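Local coordinates for putative oxidoreductase (Magnetospirillum magnetotacticum, PDB 3C1A), which probably binds NAD(H) or NADP(H) in its Rossmann-fold domain and carries out a redox reaction, as in other Gfo/Idh/MocA family oxidoreductases, at residues L13-A18 against K23-T28; A30-A35 against P279-V284; D46-V51 against C55-D60; S63-P68 against L87-S92; T81-T86 against E110-A115. One frame throughout, in Å; residues are numbered along the deposited sequence. Where two conformers were deposited one is given.

Contact 1: L13-A18 against K23-T28; sequences LALIGA and KNYIRT
Leu15 joins the first strand of the sheet to the helix that follows it. Its CD2 methyl meets both partners on the helix. It lies 3.6 Å from CG1 of Ile26 and 3.9 Å from CB of Tyr25. The leucine side chain crosses each of these two side chains at about a right angle. CG is anti to the backbone N (chi1 174°), which carries the branched end of Leu15 off the strand and toward the first turn of the helix. Leu15 CD1 lies obliquely by the Tyr25 ring. Tyr25 starts toward the strand, but its ring then leads away, to pack on Ile74 and Leu280. Ile26 brings CG1 to the same leucine methyl from a direction roughly square to that of Tyr25 CB, and also packs on Leu40 and Leu50. All three touching residues are buried, and this is the tight part.

The side toward solvent is looser. Lys23 is exposed and Asn24 partly so, and neither reaches 13-18. Asn24 occupies the N-cap position, yet its side chain makes no capping bond. Its carbonyl does more. Asn24 O accepts from Thr28 N and from Thr28 OG1, the latter at 2.8 Å, and the two donors come from opposite faces of the carbonyl plane. The hydroxyl bond sits 37° out of that plane.

Strand 11-17 hands over at Gly17 to a glycine-rich turn, and helix 25-31 leads on to strand 35-42. This is the first beta-alpha-beta unit of a Rossmann fold, whose turn typically binds the dinucleotide pyrophosphate.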
# COMPACT_ATOMS: atom_id res chain seq x y z
N LEU A 13 18.77 3.45 8.17
CA LEU A 13 17.93 3.52 7.00
C LEU A 13 18.32 4.64 6.10
O LEU A 13 18.78 5.67 6.54
CB LEU A 13 16.46 3.73 7.37
CG LEU A 13 15.79 2.72 8.28
CD1 LEU A 13 14.31 3.17 8.52
CD2 LEU A 13 15.87 1.33 7.67
N ALA A 14 18.11 4.43 4.80
CA ALA A 14 18.27 5.50 3.84
C ALA A 14 16.99 5.60 3.00
O ALA A 14 16.28 4.62 2.81
CB ALA A 14 19.49 5.26 2.96
N LEU A 15 16.71 6.81 2.51
CA LEU A 15 15.50 7.06 1.73
C LEU A 15 15.86 7.58 0.34
O LEU A 15 16.70 8.51 0.18
CB LEU A 15 14.63 8.07 2.48
CG LEU A 15 13.37 8.62 1.81
CD1 LEU A 15 12.42 7.48 1.47
CD2 LEU A 15 12.71 9.66 2.71
N ILE A 16 15.31 6.93 -0.67
CA ILE A 16 15.50 7.39 -2.01
C ILE A 16 14.10 7.89 -2.39
O ILE A 16 13.16 7.09 -2.48
CB ILE A 16 16.03 6.32 -2.96
CG1 ILE A 16 17.41 5.83 -2.49
CG2 ILE A 16 16.06 6.89 -4.37
CD1 ILE A 16 17.86 4.52 -3.09
N GLY A 17 13.97 9.20 -2.56
CA GLY A 17 12.68 9.85 -2.79
C GLY A 17 12.69 10.72 -4.02
O GLY A 17 13.69 11.35 -4.32
N ALA A 18 11.58 10.74 -4.74
CA ALA A 18 11.42 11.67 -5.86
C ALA A 18 9.94 12.01 -5.98
O ALA A 18 9.08 11.15 -5.79
CB ALA A 18 11.94 11.06 -7.15
N LYS A 23 6.34 11.46 0.76
CA LYS A 23 5.52 12.46 1.46
C LYS A 23 5.78 12.68 2.96
O LYS A 23 5.97 13.82 3.40
CB LYS A 23 4.04 12.09 1.28
CG LYS A 23 3.08 13.23 1.51
CD LYS A 23 1.65 12.72 1.62
CE LYS A 23 0.69 13.60 0.87
NZ LYS A 23 -0.72 13.39 1.29
N ASN A 24 5.74 11.59 3.73
CA ASN A 24 5.82 11.63 5.20
C ASN A 24 6.82 10.64 5.81
O ASN A 24 6.85 10.44 7.02
CB ASN A 24 4.44 11.31 5.79
CG ASN A 24 3.40 12.33 5.41
OD1 ASN A 24 2.28 11.97 5.03
ND2 ASN A 24 3.74 13.60 5.52
N TYR A 25 7.64 10.01 4.98
CA TYR A 25 8.69 9.07 5.45
C TYR A 25 9.69 9.73 6.39
O TYR A 25 10.02 9.19 7.45
CB TYR A 25 9.41 8.39 4.27
CG TYR A 25 8.62 7.26 3.66
CD1 TYR A 25 8.47 6.04 4.33
CD2 TYR A 25 8.02 7.40 2.43
CE1 TYR A 25 7.72 4.99 3.76
CE2 TYR A 25 7.30 6.37 1.84
CZ TYR A 25 7.14 5.18 2.50
OH TYR A 25 6.40 4.17 1.90
N ILE A 26 10.17 10.92 6.05
CA ILE A 26 11.25 11.50 6.82
C ILE A 26 10.80 11.76 8.24
O ILE A 26 11.55 11.52 9.17
CB ILE A 26 11.81 12.82 6.20
CG1 ILE A 26 12.53 12.55 4.88
CG2 ILE A 26 12.77 13.48 7.14
CD1 ILE A 26 13.03 13.81 4.20
N ARG A 27 9.58 12.24 8.42
CA ARG A 27 9.10 12.54 9.80
C ARG A 27 8.79 11.26 10.57
O ARG A 27 8.99 11.19 11.78
CB ARG A 27 7.86 13.43 9.83
CG ARG A 27 6.65 12.88 9.13
CD ARG A 27 5.49 13.87 9.20
NE ARG A 27 4.22 13.17 9.30
N THR A 28 8.30 10.25 9.86
CA THR A 28 8.02 8.95 10.47
C THR A 28 9.32 8.33 10.97
O THR A 28 9.40 7.88 12.12
CB THR A 28 7.36 7.98 9.47
OG1 THR A 28 6.13 8.54 8.97
CG2 THR A 28 7.09 6.66 10.14

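Contact 2: A30-A35 against P279-V284; sequences AGLPGA and PLTRAV
One residue, Leu32, makes the whole contact on its side, and its partners Thr281 and Val284 come about 250 residues later in the chain. The meeting packs a helix from late in the sequence against the Rossmann-fold domain. Leu32 sits just after helix 25-31, at the start of a type I beta turn that runs to Ala35 and into the second strand. The helix it meets is 279-290.

Leu32 points at that helix. CG is anti to the carbonyl carbon (chi1 -67°), and the two methyls then divide the work. CD1 goes to Val284 and CD2 to Thr281. The modelled separation of Leu32 CD1 and Val284 CG1 is too short for two carbons. The fine placement of that methyl pair is therefore doubtful, although the two residues plainly face each other. The Thr281 side chain slides past Leu32 in the opposite direction.

No hydrogen bond crosses the contact, and Leu32 and Val284 are both buried. Thr28, one turn back on helix 25-31, extends the packing onto Leu280, Thr281 and Val284. Arg282 points away from Leu32 and forms a salt bridge through NH2 with Glu136 OE1.

The threonine presents both a methyl and its backbone to the leucine: Leu32 CD2 lies 4.1 Å from Thr281 CG2 and equally far from Thr281 O.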
# COMPACT_ATOMS: atom_id res chain seq x y z
N ALA A 30 12.06 9.86 11.69
CA ALA A 30 12.58 10.71 12.78
C ALA A 30 11.96 10.40 14.14
O ALA A 30 12.63 10.54 15.18
CB ALA A 30 12.38 12.19 12.44
N GLY A 31 10.69 9.99 14.14
CA GLY A 31 9.98 9.69 15.39
C GLY A 31 10.18 8.28 15.94
O GLY A 31 9.75 8.00 17.06
N LEU A 32 10.85 7.42 15.18
CA LEU A 32 11.09 6.03 15.59
C LEU A 32 12.35 5.97 16.43
O LEU A 32 13.42 6.33 15.96
CB LEU A 32 11.24 5.10 14.37
CG LEU A 32 10.03 4.85 13.46
CD1 LEU A 32 10.40 3.96 12.27
CD2 LEU A 32 8.88 4.23 14.22
N PRO A 33 12.24 5.50 17.67
CA PRO A 33 13.45 5.34 18.47
C PRO A 33 14.45 4.28 18.00
O PRO A 33 15.62 4.36 18.36
CB PRO A 33 12.91 4.99 19.86
CG PRO A 33 11.58 4.45 19.64
CD PRO A 33 11.03 5.11 18.42
N GLY A 34 14.00 3.28 17.24
CA GLY A 34 14.88 2.20 16.83
C GLY A 34 15.48 2.32 15.45
O GLY A 34 16.13 1.40 14.99
N ALA A 35 15.26 3.44 14.79
CA ALA A 35 15.78 3.66 13.45
C ALA A 35 16.37 5.07 13.33
O ALA A 35 16.03 5.97 14.13
CB ALA A 35 14.69 3.44 12.43
N PRO A 279 -0.86 3.92 10.68
CA PRO A 279 -0.38 2.86 9.80
C PRO A 279 1.05 3.03 9.30
O PRO A 279 1.82 2.07 9.34
CB PRO A 279 -1.38 2.88 8.64
CG PRO A 279 -2.64 3.41 9.27
CD PRO A 279 -2.19 4.40 10.30
N LEU A 280 1.42 4.22 8.81
CA LEU A 280 2.77 4.40 8.27
C LEU A 280 3.83 4.26 9.36
O LEU A 280 4.93 3.78 9.11
CB LEU A 280 2.91 5.73 7.54
CG LEU A 280 4.26 6.05 6.90
CD1 LEU A 280 4.58 5.01 5.87
CD2 LEU A 280 4.21 7.46 6.28
N THR A 281 3.52 4.73 10.56
CA THR A 281 4.42 4.55 11.66
C THR A 281 4.63 3.05 11.90
O THR A 281 5.77 2.60 12.04
CB THR A 281 3.94 5.27 12.92
OG1 THR A 281 3.84 6.68 12.66
CG2 THR A 281 4.88 5.01 14.07
N ARG A 282 3.54 2.28 11.88
CA ARG A 282 3.62 0.83 12.02
C ARG A 282 4.43 0.15 10.96
O ARG A 282 5.23 -0.70 11.28
CB ARG A 282 2.22 0.23 12.00
CG ARG A 282 2.16 -1.24 12.41
CD ARG A 282 0.75 -1.56 12.88
NE ARG A 282 0.62 -2.98 13.12
CZ ARG A 282 0.68 -3.54 14.32
NH1 ARG A 282 0.88 -2.81 15.42
NH2 ARG A 282 0.54 -4.85 14.43
N ALA A 283 4.21 0.53 9.69
CA ALA A 283 4.97 -0.01 8.55
C ALA A 283 6.49 0.15 8.69
O ALA A 283 7.24 -0.82 8.56
CB ALA A 283 4.50 0.66 7.26
N VAL A 284 6.93 1.39 8.93
CA VAL A 284 8.34 1.70 9.11
C VAL A 284 8.91 1.12 10.45
O VAL A 284 10.04 0.65 10.50
CB VAL A 284 8.56 3.23 9.03
CG1 VAL A 284 10.02 3.60 9.22
CG2 VAL A 284 8.04 3.76 7.69

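Contact 3: D46-V51 against C55-D60; sequences DNLALV and CVIESD
Ile57, on the outermost strand at this end of the parallel sheet, covers Leu48 and Val51 from the preceding helix and loop. The three residues join parts of the beta-alpha-beta unit made by strand 35-42, helix 45-48 and strand 56-58, within the Rossmann fold.

The Ile57 side chain leaves CA toward the helix. CB itself only splits the chain into two branches. The CG2 branch is anti to the backbone N, and this methyl meets Leu48 CD2 at 3.9 Å. The CG1 branch is anti to the carbonyl carbon (chi1 -55°) and carries the end of the chain across to Val51. At the tip, CD1 presses on both valine methyls. It is 3.5 Å from Val51 CG1, a tight fit, and 3.8 Å from Val51 CG2. The same CD1 is also 4.1 Å from Leu48 CD2, so it fills the angle between the two partners.

Leu48 and Val51 both rest on Leu40 of the neighbouring strand as well. No hydrogen bond links the two segments. Ile57 itself is exposed, so this apolar patch lies at the surface. On the other face of strand 56-58, Glu58 turns away and forms a salt bridge with Arg39.

Cys55, at the end of the short loop after Val51, completes the contact. Its SG lies 3.6 Å from Val51 CG1, the methyl that Ile57 CD1 also touches.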
# COMPACT_ATOMS: atom_id res chain seq x y z
N ASP A 46 11.91 20.43 -0.41
CA ASP A 46 11.16 20.43 0.85
C ASP A 46 11.58 19.24 1.73
O ASP A 46 11.74 19.39 2.95
CB ASP A 46 9.64 20.42 0.58
CG ASP A 46 9.18 21.61 -0.28
OD1 ASP A 46 9.84 22.69 -0.24
OD2 ASP A 46 8.15 21.47 -0.98
N ASN A 47 11.78 18.08 1.10
CA ASN A 47 12.35 16.89 1.75
C ASN A 47 13.77 17.12 2.28
O ASN A 47 14.07 16.83 3.44
CB ASN A 47 12.38 15.70 0.79
CG ASN A 47 11.00 15.06 0.60
OD1 ASN A 47 9.97 15.66 0.92
ND2 ASN A 47 10.98 13.82 0.09
N LEU A 48 14.64 17.65 1.42
CA LEU A 48 16.03 17.93 1.81
C LEU A 48 16.15 18.88 3.03
O LEU A 48 17.11 18.80 3.79
CB LEU A 48 16.83 18.46 0.61
CG LEU A 48 16.96 17.48 -0.57
CD1 LEU A 48 17.74 18.12 -1.72
CD2 LEU A 48 17.63 16.17 -0.13
N ALA A 49 15.15 19.74 3.21
CA ALA A 49 15.06 20.60 4.39
C ALA A 49 14.83 19.85 5.72
O ALA A 49 15.06 20.42 6.80
CB ALA A 49 13.97 21.65 4.19
N LEU A 50 14.42 18.59 5.66
CA LEU A 50 14.03 17.86 6.87
C LEU A 50 15.09 16.91 7.52
O LEU A 50 14.89 16.42 8.64
CB LEU A 50 12.74 17.08 6.56
CG LEU A 50 11.58 17.97 6.12
CD1 LEU A 50 10.46 17.17 5.43
CD2 LEU A 50 11.05 18.73 7.34
N VAL A 51 16.21 16.66 6.85
CA VAL A 51 17.17 15.65 7.33
C VAL A 51 17.71 15.89 8.74
O VAL A 51 18.02 17.03 9.11
CB VAL A 51 18.39 15.52 6.40
CG1 VAL A 51 18.00 14.77 5.15
CG2 VAL A 51 18.99 16.90 6.07
N CYS A 55 22.78 12.96 8.69
CA CYS A 55 22.27 12.36 7.47
C CYS A 55 23.01 12.95 6.26
O CYS A 55 23.05 14.17 6.06
CB CYS A 55 20.75 12.54 7.34
SG CYS A 55 20.04 11.88 5.84
N VAL A 56 23.58 12.07 5.43
CA VAL A 56 24.28 12.46 4.21
C VAL A 56 23.31 12.74 3.06
O VAL A 56 22.49 11.88 2.70
CB VAL A 56 25.23 11.34 3.71
CG1 VAL A 56 25.98 11.79 2.49
CG2 VAL A 56 26.18 10.89 4.80
N ILE A 57 23.44 13.91 2.45
CA ILE A 57 22.64 14.27 1.27
C ILE A 57 23.30 13.81 -0.03
O ILE A 57 24.46 14.15 -0.33
CB ILE A 57 22.38 15.79 1.20
CG1 ILE A 57 21.74 16.26 2.51
CG2 ILE A 57 21.52 16.14 -0.04
CD1 ILE A 57 20.40 15.63 2.82
N GLU A 58 22.56 13.01 -0.78
CA GLU A 58 23.02 12.50 -2.05
C GLU A 58 22.17 13.00 -3.20
O GLU A 58 20.95 13.01 -3.14
CB GLU A 58 23.04 10.97 -2.05
CG GLU A 58 23.83 10.31 -0.92
CD GLU A 58 25.35 10.47 -1.02
OE1 GLU A 58 25.85 11.28 -1.84
OE2 GLU A 58 26.04 9.82 -0.22
N SER A 59 22.83 13.38 -4.28
CA SER A 59 22.14 13.68 -5.49
C SER A 59 21.93 12.37 -6.27
O SER A 59 20.90 12.20 -6.94
CB SER A 59 22.94 14.69 -6.30
OG SER A 59 23.99 14.03 -6.98
N ASP A 60 22.88 11.44 -6.15
CA ASP A 60 22.84 10.16 -6.88
C ASP A 60 22.36 9.02 -6.01
O ASP A 60 23.01 8.72 -5.01
CB ASP A 60 24.24 9.85 -7.42
CG ASP A 60 24.25 8.81 -8.52
OD1 ASP A 60 23.39 7.89 -8.55
OD2 ASP A 60 25.16 8.92 -9.37

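Contact 4: S63-P68 against L87-S92; sequences SVVSAP and LAAIAS
Val65 is the residue of 63-68 that packs on helix 82-91 and its end, meeting Ala88, Ala89 and Ser92. Val64, just before it, looks elsewhere. It is buried against the sheet, on Ala14 and Ile16 of the first strand and on Arg39 and Ala41 of the second.

Val65 then turns toward the neighbouring helix. Its two methyls spread over the alanines. CG1, anti to the carbonyl carbon (chi1 -46°), lies 4.3 Å from Ala89 CB and 4.2 Å from Ala89 CA. CG2 takes the crowded position between the backbone N and the carbonyl carbon, and it lies 4.4 Å from Ala88 CB. These are loose van der Waals distances. The small alanines let the helix backbones come close, with the CA atoms of Val65 and Ala89 5.6 Å apart.

Val65 also offers its carbonyl. Val65 O is 3.1 Å from Ser92 OG, at the end of the other helix. A hydrogen bond is possible there, but the hydroxyl proton has another acceptor within reach. Val65 CG2 lies 3.9 Å from the same Ser92 OG.

The first helix ends at Val65. Ser66 points away from helix 82-91, and its hydroxyl bonds back to Arg62 O. The chain then runs on through Ala67 and Pro68 toward the next strand.

Helix 62-65 belongs to the crossover from strand 56-58 to strand 72-76, and side-by-side helices of this kind cover one face of a Rossmann-fold sheet.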
# COMPACT_ATOMS: atom_id res chain seq x y z
N SER A 63 24.75 6.22 -4.68
CA SER A 63 25.56 6.40 -3.48
C SER A 63 24.85 5.93 -2.22
O SER A 63 25.51 5.63 -1.20
CB SER A 63 25.97 7.85 -3.33
OG SER A 63 26.67 8.29 -4.48
N VAL A 64 23.53 5.89 -2.24
CA VAL A 64 22.79 5.35 -1.10
C VAL A 64 22.98 3.84 -1.01
O VAL A 64 23.28 3.32 0.06
CB VAL A 64 21.31 5.73 -1.13
CG1 VAL A 64 20.54 4.92 -0.08
CG2 VAL A 64 21.19 7.23 -0.88
N VAL A 65 22.88 3.15 -2.15
CA VAL A 65 23.01 1.68 -2.14
C VAL A 65 24.47 1.18 -2.04
O VAL A 65 24.71 0.03 -1.69
CB VAL A 65 22.30 0.98 -3.37
CG1 VAL A 65 20.85 1.55 -3.62
CG2 VAL A 65 23.11 1.04 -4.62
N SER A 66 25.43 2.04 -2.35
CA SER A 66 26.85 1.69 -2.18
C SER A 66 27.37 2.02 -0.79
O SER A 66 28.55 1.81 -0.53
CB SER A 66 27.73 2.40 -3.19
OG SER A 66 27.36 2.04 -4.51
N ALA A 67 26.52 2.55 0.07
CA ALA A 67 26.91 3.09 1.36
C ALA A 67 27.14 1.94 2.31
O ALA A 67 26.27 1.09 2.44
CB ALA A 67 25.80 4.02 1.89
N PRO A 68 28.32 1.89 2.98
CA PRO A 68 28.59 0.71 3.82
C PRO A 68 27.75 0.61 5.09
O PRO A 68 27.45 -0.48 5.55
CB PRO A 68 30.08 0.85 4.18
CG PRO A 68 30.41 2.25 3.97
CD PRO A 68 29.46 2.82 2.97
N LEU A 87 16.28 -3.61 -7.66
CA LEU A 87 17.30 -4.53 -8.11
C LEU A 87 18.71 -4.13 -7.67
O LEU A 87 19.47 -5.01 -7.30
CB LEU A 87 17.23 -4.67 -9.61
CG LEU A 87 15.98 -5.42 -10.08
CD1 LEU A 87 15.79 -5.19 -11.62
CD2 LEU A 87 16.08 -6.92 -9.71
N ALA A 88 19.02 -2.84 -7.68
CA ALA A 88 20.34 -2.33 -7.24
C ALA A 88 20.51 -2.50 -5.76
O ALA A 88 21.57 -2.89 -5.30
CB ALA A 88 20.49 -0.87 -7.59
N ALA A 89 19.47 -2.19 -5.00
CA ALA A 89 19.50 -2.39 -3.56
C ALA A 89 19.69 -3.85 -3.16
O ALA A 89 20.53 -4.16 -2.32
CB ALA A 89 18.22 -1.79 -2.91
N ILE A 90 18.94 -4.75 -3.80
CA ILE A 90 19.04 -6.20 -3.57
C ILE A 90 20.45 -6.69 -3.87
O ILE A 90 21.02 -7.46 -3.09
CB ILE A 90 18.02 -7.00 -4.45
CG1 ILE A 90 16.57 -6.74 -3.97
CG2 ILE A 90 18.29 -8.49 -4.37
CD1 ILE A 90 15.48 -7.19 -4.97
N ALA A 91 20.96 -6.32 -5.05
CA ALA A 91 22.32 -6.65 -5.49
C ALA A 91 23.36 -6.23 -4.45
O ALA A 91 24.41 -6.89 -4.29
CB ALA A 91 22.60 -5.99 -6.84
N SER A 92 23.10 -5.13 -3.75
CA SER A 92 23.96 -4.64 -2.68
C SER A 92 23.73 -5.26 -1.31
O SER A 92 24.43 -4.90 -0.36
CB SER A 92 23.80 -3.12 -2.54
OG SER A 92 24.56 -2.45 -3.53

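Contact 5: T81-T86 against E110-A115; sequences THAEIT and EAVAAA
This is a buried, apolar helix-to-helix contact: Val112 of helix 106-119 packs on Ala83 and Thr86 of helix 82-91. Both helices follow strands of the parallel sheet, 72-76 and 95-99, and lie side by side on it.

The closest backbones are those of Ala83 and Val112, with CA atoms 6.5 Å apart. Val112 points at the other helix and gives one methyl to each partner. CG1 is anti to the backbone N (chi1 178°) and meets Thr86 CG2 at 3.7 Å. CG2 lies over Ala83, 4.1 Å from its CA and 4.2 Å from its CB. The Thr86 and Val112 side chains cross at about a right angle.

Thr86 uses its two branches differently. The methyl goes to the valine. The hydroxyl turns back to its own helix, where Thr86 OG1 donates to His82 O at 2.7 Å. It comes from above the carbonyl plane, 43° out of it, while Thr86 N bonds to the same oxygen. The buried hydroxyl is thus satisfied without a partner across the contact. His82, whose ND1 bonds to Leu102 O and NE2 to Thr77 O, supplies that carbonyl. Val112 also touches Leu301 of helix 301-314.

A small alanine and a threonine methyl facing a valine bring these two together as adjacent helices on one face of the parallel sheet, as in a Rossmann fold.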
# COMPACT_ATOMS: atom_id res chain seq x y z
N THR A 81 10.18 3.73 -11.78
CA THR A 81 11.59 3.61 -11.40
C THR A 81 11.88 2.58 -10.28
O THR A 81 13.05 2.37 -9.89
CB THR A 81 12.15 4.96 -10.98
OG1 THR A 81 11.55 5.39 -9.74
CG2 THR A 81 11.95 5.99 -12.08
N HIS A 82 10.82 1.96 -9.74
CA HIS A 82 10.98 1.02 -8.63
C HIS A 82 11.88 -0.17 -8.95
O HIS A 82 12.73 -0.51 -8.13
CB HIS A 82 9.66 0.49 -8.09
CG HIS A 82 8.82 1.48 -7.37
ND1 HIS A 82 7.53 1.18 -6.96
CD2 HIS A 82 9.06 2.76 -6.97
CE1 HIS A 82 7.03 2.23 -6.32
NE2 HIS A 82 7.93 3.21 -6.34
N ALA A 83 11.69 -0.81 -10.09
CA ALA A 83 12.40 -2.04 -10.38
C ALA A 83 13.93 -1.78 -10.46
O ALA A 83 14.72 -2.53 -9.90
CB ALA A 83 11.87 -2.65 -11.69
N GLU A 84 14.35 -0.70 -11.10
CA GLU A 84 15.81 -0.44 -11.25
C GLU A 84 16.48 -0.22 -9.89
O GLU A 84 17.55 -0.74 -9.60
CB GLU A 84 16.02 0.81 -12.08
CG GLU A 84 17.45 1.09 -12.40
CD GLU A 84 17.66 2.45 -13.06
OE1 GLU A 84 16.70 3.27 -13.11
OE2 GLU A 84 18.79 2.71 -13.52
N ILE A 85 15.84 0.57 -9.05
CA ILE A 85 16.44 0.91 -7.75
C ILE A 85 16.39 -0.28 -6.81
O ILE A 85 17.37 -0.55 -6.10
CB ILE A 85 15.75 2.12 -7.11
CG1 ILE A 85 15.78 3.32 -8.06
CG2 ILE A 85 16.39 2.49 -5.79
CD1 ILE A 85 15.15 4.54 -7.44
N THR A 86 15.28 -1.02 -6.84
CA THR A 86 15.12 -2.24 -6.02
C THR A 86 16.14 -3.31 -6.38
O THR A 86 16.75 -3.90 -5.53
CB THR A 86 13.67 -2.81 -6.12
OG1 THR A 86 12.71 -1.81 -5.73
CG2 THR A 86 13.51 -4.02 -5.27
N GLU A 110 8.37 -9.49 -11.66
CA GLU A 110 8.95 -10.84 -11.64
C GLU A 110 10.48 -10.80 -11.53
O GLU A 110 11.07 -11.69 -10.92
CB GLU A 110 8.49 -11.60 -12.88
CG GLU A 110 7.01 -11.88 -12.79
CD GLU A 110 6.41 -12.43 -14.05
OE1 GLU A 110 6.79 -11.98 -15.15
OE2 GLU A 110 5.51 -13.29 -13.92
N ALA A 111 11.12 -9.78 -12.10
CA ALA A 111 12.60 -9.65 -12.05
C ALA A 111 13.08 -9.36 -10.64
O ALA A 111 14.08 -9.91 -10.15
CB ALA A 111 13.08 -8.57 -12.97
N VAL A 112 12.34 -8.48 -9.98
CA VAL A 112 12.49 -8.24 -8.56
C VAL A 112 12.28 -9.49 -7.66
O VAL A 112 13.16 -9.83 -6.86
CB VAL A 112 11.56 -7.09 -8.15
CG1 VAL A 112 11.65 -6.85 -6.65
CG2 VAL A 112 11.90 -5.80 -8.95
N ALA A 113 11.12 -10.14 -7.74
CA ALA A 113 10.89 -11.45 -7.10
C ALA A 113 12.08 -12.42 -7.22
O ALA A 113 12.50 -13.03 -6.24
CB ALA A 113 9.62 -12.11 -7.68
N ALA A 114 12.58 -12.58 -8.44
CA ALA A 114 13.69 -13.49 -8.74
C ALA A 114 14.99 -13.09 -8.04
O ALA A 114 15.70 -13.96 -7.53
CB ALA A 114 13.90 -13.57 -10.25
N ALA A 115 15.31 -11.79 -8.00
CA ALA A 115 16.51 -11.30 -7.35
C ALA A 115 16.46 -11.45 -5.80
O ALA A 115 17.44 -11.86 -5.18
CB ALA A 115 16.78 -9.83 -7.75

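Contacts 1, 2 and 5 are buried, contact 4 is partly buried and contact 3 lies at the surface. Contacts 1 and 2 share helix 25-31 and touch through Thr28 and Tyr25. Contacts 4 and 5 share helix 82-91. Contacts 1 and 3 lie in successive beta-alpha-beta units and meet where Ile26 packs on Asn47 and Leu50. Contact 2 alone joins segments far apart in the chain. The buried contacts have no hydrogen bond across them, and in contacts 1 and 5 a threonine hydroxyl bonds within its own segment. Contact 4 has a possible serine bond across. Contact 3 is apolar and adds a cysteine sulfur.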